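Local coordinates for protein ribulose-5-phosphate reductase 1 (Staphylococcus aureus, PDB 6XHK) that catalyses the NADPH-dependent reduction of D-ribulose 5-phosphate to D-ribitol 5-phosphate, a step in building the poly(ribitol phosphate) wall teichoic acid of the bacterial cell wall, at residues A[65-70]-A[138-143]; A[127-132]-A[286-291]; A[306-311]-A[334-339]. All blocks are in the same frame, centred on the assembly; numbering follows the deposited sequence.

Contact 1 of 3, residues A[65-70]-A[138-143]; sequences EGVGEV and SIISYT
Beside the predicted catalytic zinc site, strand 65-70 of the GroES-like fold runs past the loop at Ser141 and Tyr142, next to the short helix 137-140, and Glu65, Gly66 and Val67 meet Ile140, Ser141 and Tyr142. The nearest CA atoms are those of Gly66 and Ser141, 4.6 Å apart. Gly66 N sits 3.5 Å from Ser141 O, but the angle is too poor for a hydrogen bond, and no other bridges the segments. Val67 makes the apolar contact: CG2 faces CG2 of Ile140 at 4.4 Å, while CG1 comes up to CA of Ser141. The turn is tied within itself by Ser141 OG, which donates to Ser138 O (2.7 Å) from above the carbonyl plane. With CG anti to the carbonyl carbon (chi1 -66°) and the chain extended beyond it, Glu65 brings OE1 to 3.7 Å from CB of Tyr142, its carboxylate turned 58° from the ring plane. Lys334 forms a salt bridge with OE1, and the tyrosine hydroxyl bonds to Leu304 O. Glu65 and Glu144, both predicted zinc ligands, have their carboxylates close together, an arrangement consistent with the catalytic metal site of zinc-containing alcohol dehydrogenases.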
loop_
_atom_site.group_PDB
_atom_site.type_symbol
_atom_site.label_atom_id
_atom_site.label_comp_id
_atom_site.label_asym_id
_atom_site.label_seq_id
_atom_site.Cartn_x
_atom_site.Cartn_y
_atom_site.Cartn_z
ATOM N N GLU A 65 5.791 -3.489 5.052
ATOM C CA GLU A 65 5.999 -2.167 4.456
ATOM C C GLU A 65 7.103 -1.455 5.241
ATOM O O GLU A 65 6.901 -1.114 6.411
ATOM C CB GLU A 65 4.713 -1.346 4.524
ATOM C CG GLU A 65 3.592 -1.875 3.685
ATOM C CD GLU A 65 2.353 -1.005 3.728
ATOM O OE1 GLU A 65 2.327 -0.039 4.516
ATOM O OE2 GLU A 65 1.384 -1.327 3.009
ATOM N N GLY A 66 8.256 -1.202 4.618
ATOM C CA GLY A 66 9.274 -0.517 5.403
ATOM C C GLY A 66 10.456 0.048 4.635
ATOM O O GLY A 66 10.658 -0.224 3.452
ATOM N N VAL A 67 11.269 0.831 5.348
ATOM C CA VAL A 67 12.497 1.399 4.794
ATOM C C VAL A 67 13.585 1.292 5.862
ATOM O O VAL A 67 13.283 1.172 7.050
ATOM C CB VAL A 67 12.251 2.855 4.327
ATOM C CG1 VAL A 67 12.021 3.800 5.515
ATOM C CG2 VAL A 67 13.370 3.327 3.455
ATOM N N GLY A 68 14.856 1.298 5.439
ATOM C CA GLY A 68 15.961 1.027 6.353
ATOM C C GLY A 68 17.309 1.462 5.814
ATOM O O GLY A 68 17.420 1.956 4.692
ATOM N N GLU A 69 18.351 1.287 6.636
ATOM C CA GLU A 69 19.718 1.622 6.249
ATOM C C GLU A 69 20.523 0.342 6.054
ATOM O O GLU A 69 20.295 -0.658 6.746
ATOM C CB GLU A 69 20.414 2.575 7.275
ATOM C CG GLU A 69 20.493 2.187 8.799
ATOM C CD GLU A 69 21.304 3.200 9.696
ATOM O OE1 GLU A 69 21.985 4.112 9.161
ATOM O OE2 GLU A 69 21.275 3.066 10.950
ATOM N N VAL A 70 21.434 0.367 5.080
ATOM C CA VAL A 70 22.351 -0.745 4.811
ATOM C C VAL A 70 23.431 -0.759 5.890
ATOM O O VAL A 70 24.259 0.157 5.963
ATOM C CB VAL A 70 22.977 -0.633 3.416
ATOM C CG1 VAL A 70 24.014 -1.712 3.213
ATOM C CG2 VAL A 70 21.916 -0.735 2.350
ATOM N N SER A 138 9.922 8.691 7.178
ATOM C CA SER A 138 8.715 8.252 7.879
ATOM C C SER A 138 7.535 8.087 6.918
ATOM O O SER A 138 6.637 7.267 7.155
ATOM C CB SER A 138 8.354 9.230 8.996
ATOM O OG SER A 138 7.944 10.481 8.464
ATOM N N ILE A 139 7.520 8.835 5.822
ATOM C CA ILE A 139 6.407 8.732 4.895
ATOM C C ILE A 139 6.744 7.844 3.696
ATOM O O ILE A 139 5.840 7.200 3.145
ATOM C CB ILE A 139 5.931 10.146 4.491
ATOM C CG1 ILE A 139 6.975 10.874 3.653
ATOM C CG2 ILE A 139 5.607 10.970 5.746
ATOM C CD1 ILE A 139 6.709 12.356 3.562
ATOM N N ILE A 140 8.017 7.736 3.323
ATOM C CA ILE A 140 8.482 6.689 2.433
ATOM C C ILE A 140 8.235 5.279 2.982
ATOM O O ILE A 140 8.317 4.314 2.222
ATOM C CB ILE A 140 9.980 6.978 2.123
ATOM C CG1 ILE A 140 10.126 8.374 1.526
ATOM C CG2 ILE A 140 10.660 5.944 1.243
ATOM C CD1 ILE A 140 9.299 8.572 0.273
ATOM N N SER A 141 7.923 5.122 4.277
ATOM C CA SER A 141 7.739 3.764 4.807
ATOM C C SER A 141 6.594 3.019 4.107
ATOM O O SER A 141 6.690 1.807 3.857
ATOM C CB SER A 141 7.510 3.781 6.323
ATOM O OG SER A 141 6.451 4.638 6.702
ATOM N N TYR A 142 5.508 3.707 3.772
ATOM C CA TYR A 142 4.399 3.019 3.107
ATOM C C TYR A 142 4.447 3.200 1.586
ATOM O O TYR A 142 3.461 3.515 0.935
ATOM C CB TYR A 142 3.059 3.459 3.697
ATOM C CG TYR A 142 2.879 4.936 4.006
ATOM C CD1 TYR A 142 2.891 5.403 5.312
ATOM C CD2 TYR A 142 2.598 5.846 2.989
ATOM C CE1 TYR A 142 2.692 6.740 5.593
ATOM C CE2 TYR A 142 2.395 7.187 3.258
ATOM C CZ TYR A 142 2.447 7.635 4.568
ATOM O OH TYR A 142 2.257 8.977 4.868
ATOM N N THR A 143 5.621 2.966 0.997
ATOM C CA THR A 143 5.791 2.914 -0.452
ATOM C C THR A 143 5.203 1.664 -1.108
ATOM O O THR A 143 4.908 1.711 -2.308
ATOM C CB THR A 143 7.286 3.062 -0.787
ATOM O OG1 THR A 143 7.810 4.205 -0.100
ATOM C CG2 THR A 143 7.571 3.161 -2.277
#

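Contact 2 of 3, residues A[127-132]-A[286-291]; sequences RAVPLP and DFQDVV
Val129, on strand 128-130, puts its two methyls against helix 286-291, and the contact is built mainly from such apolar touches. CG2 of Val129 meets CB of Phe287 at 3.9 Å, the two side chains crossing at about a right angle; the phenyl ring turns away from the strand and touches Thr147 of helix 143-155. CG1 of Val129, held anti to the backbone N (chi1 -178°), comes within 3.9 Å of CG2 of Val291, the two valines sliding past each other in opposite directions. That same Val291 methyl also receives the tip of Leu131, whose CD2 lies 3.8 Å away.

Polar groups take part through van der Waals contact alone. The Gln288 chain bends at chi2 (70°), which brings its amide to Val129, CG1 lying over the amide's face with NE2 3.7 Å away. On the other branch of Val291, CG1 rests 3.7 Å from the carbonyl O of Pro130. The axes of strand 128-130 and helix segment 286-291 run nearly parallel, 16° apart.

Val85 of strand 83-86 touches both Val129 and Val291 and extends the apolar patch. A strand in the GroES-like range is thus set against a helix in the zinc-binding dehydrogenase range, with the Phe287 side chain near Glu144, a predicted zinc ligand. No hydrogen bond or salt bridge crosses, so between these segments the contact rests on van der Waals packing of mostly aliphatic groups.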
loop_
_atom_site.group_PDB
_atom_site.type_symbol
_atom_site.label_atom_id
_atom_site.label_comp_id
_atom_site.label_asym_id
_atom_site.label_seq_id
_atom_site.Cartn_x
_atom_site.Cartn_y
_atom_site.Cartn_z
ATOM N N ARG A 127 16.184 -6.762 -4.240
ATOM C CA ARG A 127 15.057 -6.526 -3.346
ATOM C C ARG A 127 15.283 -5.313 -2.423
ATOM O O ARG A 127 14.609 -5.185 -1.393
ATOM C CB ARG A 127 14.726 -7.795 -2.546
ATOM N N ALA A 128 16.179 -4.394 -2.805
ATOM C CA ALA A 128 16.524 -3.217 -1.994
ATOM C C ALA A 128 16.789 -2.021 -2.899
ATOM O O ALA A 128 17.737 -2.040 -3.695
ATOM C CB ALA A 128 17.751 -3.485 -1.114
ATOM N N VAL A 129 15.998 -0.966 -2.740
ATOM C CA VAL A 129 15.957 0.134 -3.698
ATOM C C VAL A 129 16.501 1.394 -3.019
ATOM O O VAL A 129 15.938 1.840 -2.011
ATOM C CB VAL A 129 14.533 0.375 -4.234
ATOM C CG1 VAL A 129 14.525 1.491 -5.272
ATOM C CG2 VAL A 129 13.937 -0.908 -4.760
ATOM N N PRO A 130 17.551 2.007 -3.564
ATOM C CA PRO A 130 18.131 3.199 -2.925
ATOM C C PRO A 130 17.296 4.465 -3.106
ATOM O O PRO A 130 16.734 4.730 -4.174
ATOM C CB PRO A 130 19.497 3.332 -3.610
ATOM C CG PRO A 130 19.736 2.006 -4.267
ATOM C CD PRO A 130 18.386 1.519 -4.665
ATOM N N LEU A 131 17.257 5.269 -2.028
ATOM C CA LEU A 131 16.528 6.509 -1.817
ATOM C C LEU A 131 17.434 7.722 -1.973
ATOM O O LEU A 131 18.653 7.625 -1.818
ATOM C CB LEU A 131 15.925 6.511 -0.415
ATOM C CG LEU A 131 14.923 5.398 -0.193
ATOM C CD1 LEU A 131 14.278 5.612 1.126
ATOM C CD2 LEU A 131 13.902 5.488 -1.276
ATOM N N PRO A 132 16.873 8.894 -2.265
ATOM C CA PRO A 132 17.701 10.096 -2.386
ATOM C C PRO A 132 18.217 10.549 -1.030
ATOM O O PRO A 132 17.780 10.080 0.024
ATOM C CB PRO A 132 16.754 11.126 -3.002
ATOM C CG PRO A 132 15.523 10.339 -3.412
ATOM C CD PRO A 132 15.453 9.202 -2.475
ATOM N N ASP A 286 8.231 -1.814 -10.038
ATOM C CA ASP A 286 7.330 -0.790 -9.506
ATOM C C ASP A 286 7.955 -0.004 -8.354
ATOM O O ASP A 286 7.713 1.204 -8.229
ATOM C CB ASP A 286 5.991 -1.411 -9.072
ATOM C CG ASP A 286 5.376 -2.307 -10.139
ATOM O OD1 ASP A 286 5.465 -1.950 -11.339
ATOM O OD2 ASP A 286 4.817 -3.369 -9.776
ATOM N N PHE A 287 8.765 -0.647 -7.510
ATOM C CA PHE A 287 9.453 0.119 -6.472
ATOM C C PHE A 287 10.470 1.085 -7.077
ATOM O O PHE A 287 10.553 2.249 -6.652
ATOM C CB PHE A 287 10.129 -0.812 -5.474
ATOM C CG PHE A 287 9.195 -1.400 -4.444
ATOM C CD1 PHE A 287 8.921 -0.726 -3.261
ATOM C CD2 PHE A 287 8.644 -2.655 -4.627
ATOM C CE1 PHE A 287 8.081 -1.280 -2.298
ATOM C CE2 PHE A 287 7.817 -3.214 -3.663
ATOM C CZ PHE A 287 7.535 -2.527 -2.496
ATOM N N GLN A 288 11.235 0.640 -8.088
ATOM C CA GLN A 288 12.166 1.566 -8.732
ATOM C C GLN A 288 11.425 2.716 -9.419
ATOM O O GLN A 288 11.852 3.876 -9.331
ATOM C CB GLN A 288 13.067 0.839 -9.730
ATOM C CG GLN A 288 14.255 1.706 -10.212
ATOM C CD GLN A 288 15.318 1.943 -9.120
ATOM O OE1 GLN A 288 15.603 3.089 -8.729
ATOM N NE2 GLN A 288 15.939 0.852 -8.656
ATOM N N ASP A 289 10.302 2.420 -10.093
ATOM C CA ASP A 289 9.505 3.471 -10.723
ATOM C C ASP A 289 8.946 4.454 -9.696
ATOM O O ASP A 289 8.956 5.674 -9.926
ATOM C CB ASP A 289 8.372 2.852 -11.539
ATOM C CG ASP A 289 8.871 2.051 -12.736
ATOM O OD1 ASP A 289 10.062 2.192 -13.094
ATOM O OD2 ASP A 289 8.059 1.298 -13.330
ATOM N N VAL A 290 8.467 3.952 -8.552
ATOM C CA VAL A 290 7.883 4.834 -7.544
ATOM C C VAL A 290 8.949 5.734 -6.932
ATOM O O VAL A 290 8.692 6.908 -6.635
ATOM C CB VAL A 290 7.164 4.017 -6.456
ATOM C CG1 VAL A 290 6.886 4.911 -5.239
ATOM C CG2 VAL A 290 5.894 3.393 -6.989
ATOM N N VAL A 291 10.149 5.195 -6.700
ATOM C CA VAL A 291 11.245 6.034 -6.216
ATOM C C VAL A 291 11.602 7.088 -7.255
ATOM O O VAL A 291 11.688 8.283 -6.944
ATOM C CB VAL A 291 12.461 5.172 -5.836
ATOM C CG1 VAL A 291 13.721 6.027 -5.779
ATOM C CG2 VAL A 291 12.207 4.515 -4.498
#

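Contact 3 of 3, residues A[306-311]-A[334-339]; sequences LLKGQE and KTVLKW
Lys334 opens strand 334-339 with two backbone hydrogen bonds to strand 308-311 and the residue before it. Its N donates to Leu307 O (2.9 Å), and its O accepts from Gly309 N (2.7 Å), with the donor in the carbonyl plane. The lysine chain bends at chi2 and chi3 and carries NZ away from the neighbouring strand, to Ile37 O and the hydroxyl of the modified cysteine at position 38. Thr335 follows with a CA-H...O contact to Gln310 O, 3.4 Å from its CA; its CG2 also lies against that oxygen, while OG1 bonds to Asp327.

At Val336 the N-H bonds to Gln310 O (2.9 Å), making the carbonyl a partner of both residues. The pairing has slipped by one: Lys308 is bridged with Lys334, yet Glu311 with Val336, a beta bulge in a parallel pair. The side chains of these bridged residues share one face of the sheet. There CG2 of Val336 touches CG of the extended Lys308 (3.9 Å), the two chains crossing at about a right angle, while CB of Val336 faces CG of Glu311 (4.0 Å). Val336 O in turn takes a CA-H...O contact from Glu311 CA (3.3 Å).

The pair belongs to a beta-alpha-beta unit whose strands are joined through helix 318-328. Strand 28-36 runs antiparallel to strand 334-339, and Leu307 and Lys334 lean on Asn174 of helix 174-186.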
loop_
_atom_site.group_PDB
_atom_site.type_symbol
_atom_site.label_atom_id
_atom_site.label_comp_id
_atom_site.label_asym_id
_atom_site.label_seq_id
_atom_site.Cartn_x
_atom_site.Cartn_y
_atom_site.Cartn_z
ATOM N N LEU A 306 0.202 13.742 3.940
ATOM C CA LEU A 306 -1.134 13.850 4.529
ATOM C C LEU A 306 -1.725 12.513 4.940
ATOM O O LEU A 306 -2.730 12.515 5.664
ATOM C CB LEU A 306 -2.098 14.556 3.576
ATOM C CG LEU A 306 -2.099 16.074 3.664
ATOM C CD1 LEU A 306 -2.421 16.470 5.098
ATOM C CD2 LEU A 306 -0.756 16.663 3.239
ATOM N N LEU A 307 -1.138 11.391 4.507
ATOM C CA LEU A 307 -1.577 10.071 4.941
ATOM C C LEU A 307 -0.942 9.622 6.241
ATOM O O LEU A 307 -1.515 8.758 6.918
ATOM C CB LEU A 307 -1.252 9.002 3.903
ATOM C CG LEU A 307 -2.388 8.500 3.031
ATOM C CD1 LEU A 307 -1.791 7.616 1.959
ATOM C CD2 LEU A 307 -3.467 7.778 3.826
ATOM N N LYS A 308 0.246 10.143 6.574
ATOM C CA LYS A 308 0.919 9.790 7.820
ATOM C C LYS A 308 -0.011 10.111 8.978
ATOM O O LYS A 308 -0.276 11.283 9.261
ATOM C CB LYS A 308 2.252 10.535 7.974
ATOM C CG LYS A 308 3.046 10.224 9.265
ATOM C CD LYS A 308 4.348 11.034 9.271
ATOM C CE LYS A 308 5.181 10.876 10.528
ATOM N NZ LYS A 308 6.286 11.870 10.500
ATOM N N GLY A 309 -0.544 9.073 9.613
ATOM C CA GLY A 309 -1.389 9.248 10.771
ATOM C C GLY A 309 -0.557 9.479 12.012
ATOM O O GLY A 309 0.009 10.562 12.187
ATOM N N GLN A 310 -0.454 8.470 12.871
ATOM C CA GLN A 310 0.320 8.573 14.096
ATOM C C GLN A 310 1.639 7.807 13.970
ATOM O O GLN A 310 1.725 6.806 13.258
ATOM C CB GLN A 310 -0.518 8.064 15.273
ATOM C CG GLN A 310 -0.225 8.775 16.592
ATOM C CD GLN A 310 -1.273 8.503 17.662
ATOM O OE1 GLN A 310 -2.309 7.879 17.401
ATOM N NE2 GLN A 310 -0.981 8.928 18.884
ATOM N N GLU A 311 2.683 8.315 14.638
ATOM C CA GLU A 311 4.022 7.731 14.644
ATOM C C GLU A 311 4.337 7.199 16.042
ATOM O O GLU A 311 3.921 7.776 17.052
ATOM C CB GLU A 311 5.098 8.756 14.246
ATOM C CG GLU A 311 6.314 8.182 13.533
ATOM C CD GLU A 311 7.501 9.144 13.457
ATOM O OE1 GLU A 311 7.868 9.740 14.492
ATOM O OE2 GLU A 311 8.065 9.323 12.362
ATOM N N LYS A 334 -2.197 6.076 7.728
ATOM C CA LYS A 334 -1.297 4.984 8.080
ATOM C C LYS A 334 -0.590 5.262 9.405
ATOM O O LYS A 334 -0.260 6.407 9.718
ATOM C CB LYS A 334 -0.258 4.803 6.966
ATOM C CG LYS A 334 -0.806 4.425 5.577
ATOM C CD LYS A 334 -1.340 3.009 5.551
ATOM C CE LYS A 334 -0.178 2.041 5.450
ATOM N NZ LYS A 334 -0.573 0.608 5.463
ATOM N N THR A 335 -0.352 4.200 10.181
ATOM C CA THR A 335 0.420 4.265 11.430
ATOM C C THR A 335 1.884 3.885 11.203
ATOM O O THR A 335 2.185 2.742 10.841
ATOM C CB THR A 335 -0.192 3.346 12.495
ATOM O OG1 THR A 335 -1.598 3.609 12.632
ATOM C CG2 THR A 335 0.561 3.399 13.830
ATOM N N VAL A 336 2.797 4.831 11.449
ATOM C CA VAL A 336 4.226 4.631 11.214
ATOM C C VAL A 336 4.910 4.203 12.506
ATOM O O VAL A 336 4.506 4.585 13.612
ATOM C CB VAL A 336 4.877 5.900 10.623
ATOM C CG1 VAL A 336 6.261 5.597 10.125
ATOM C CG2 VAL A 336 4.044 6.416 9.469
ATOM N N LEU A 337 5.947 3.378 12.358
ATOM C CA LEU A 337 6.733 2.840 13.466
ATOM C C LEU A 337 8.188 3.230 13.270
ATOM O O LEU A 337 8.797 2.863 12.261
ATOM C CB LEU A 337 6.591 1.317 13.553
ATOM C CG LEU A 337 5.189 0.718 13.694
ATOM C CD1 LEU A 337 5.280 -0.762 13.942
ATOM C CD2 LEU A 337 4.497 1.352 14.865
ATOM N N LYS A 338 8.734 3.988 14.233
ATOM C CA LYS A 338 10.155 4.330 14.286
ATOM C C LYS A 338 10.877 3.200 15.031
ATOM O O LYS A 338 10.681 3.006 16.236
ATOM C CB LYS A 338 10.376 5.695 14.951
ATOM C CG LYS A 338 11.790 6.286 14.777
ATOM C CD LYS A 338 11.917 7.650 15.421
ATOM C CE LYS A 338 13.296 8.283 15.193
ATOM N NZ LYS A 338 13.480 9.606 15.898
ATOM N N TRP A 339 11.687 2.441 14.300
ATOM C CA TRP A 339 12.323 1.237 14.821
ATOM C C TRP A 339 13.614 1.615 15.561
ATOM O O TRP A 339 14.620 1.992 14.937
ATOM C CB TRP A 339 12.596 0.247 13.684
ATOM C CG TRP A 339 12.885 -1.155 14.176
ATOM C CD1 TRP A 339 14.088 -1.820 14.122
ATOM C CD2 TRP A 339 11.946 -2.082 14.731
ATOM N NE1 TRP A 339 13.961 -3.073 14.663
ATOM C CE2 TRP A 339 12.653 -3.265 15.031
ATOM C CE3 TRP A 339 10.580 -2.021 15.023
ATOM C CZ2 TRP A 339 12.037 -4.378 15.603
ATOM C CZ3 TRP A 339 9.976 -3.122 15.594
ATOM C CH2 TRP A 339 10.703 -4.284 15.879
#

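Overall arrangement
Contact 1 is fully buried; contacts 2 and 3 are partly buried, and Gly309 and Gln310 of contact 3 are exposed. All three reach the same mixed sheet. Contact 3 is pairing within it, made of backbone hydrogen bonds, whereas contacts 1 and 2 set helical or turn segments against its strands with no hydrogen bond across. Contact 1 stands between the others: Leu131 of contact 2 packs against Val67, and on its other flank Ser138 OG probably hydrogen-bonds Lys308 NZ of contact 3. Contacts 2 and 3 do not touch, their nearest atoms about 12 Å apart. The Glu65-Lys334 pair lies at the predicted zinc site, while the side toward helix 284-296 is mostly aliphatic packing.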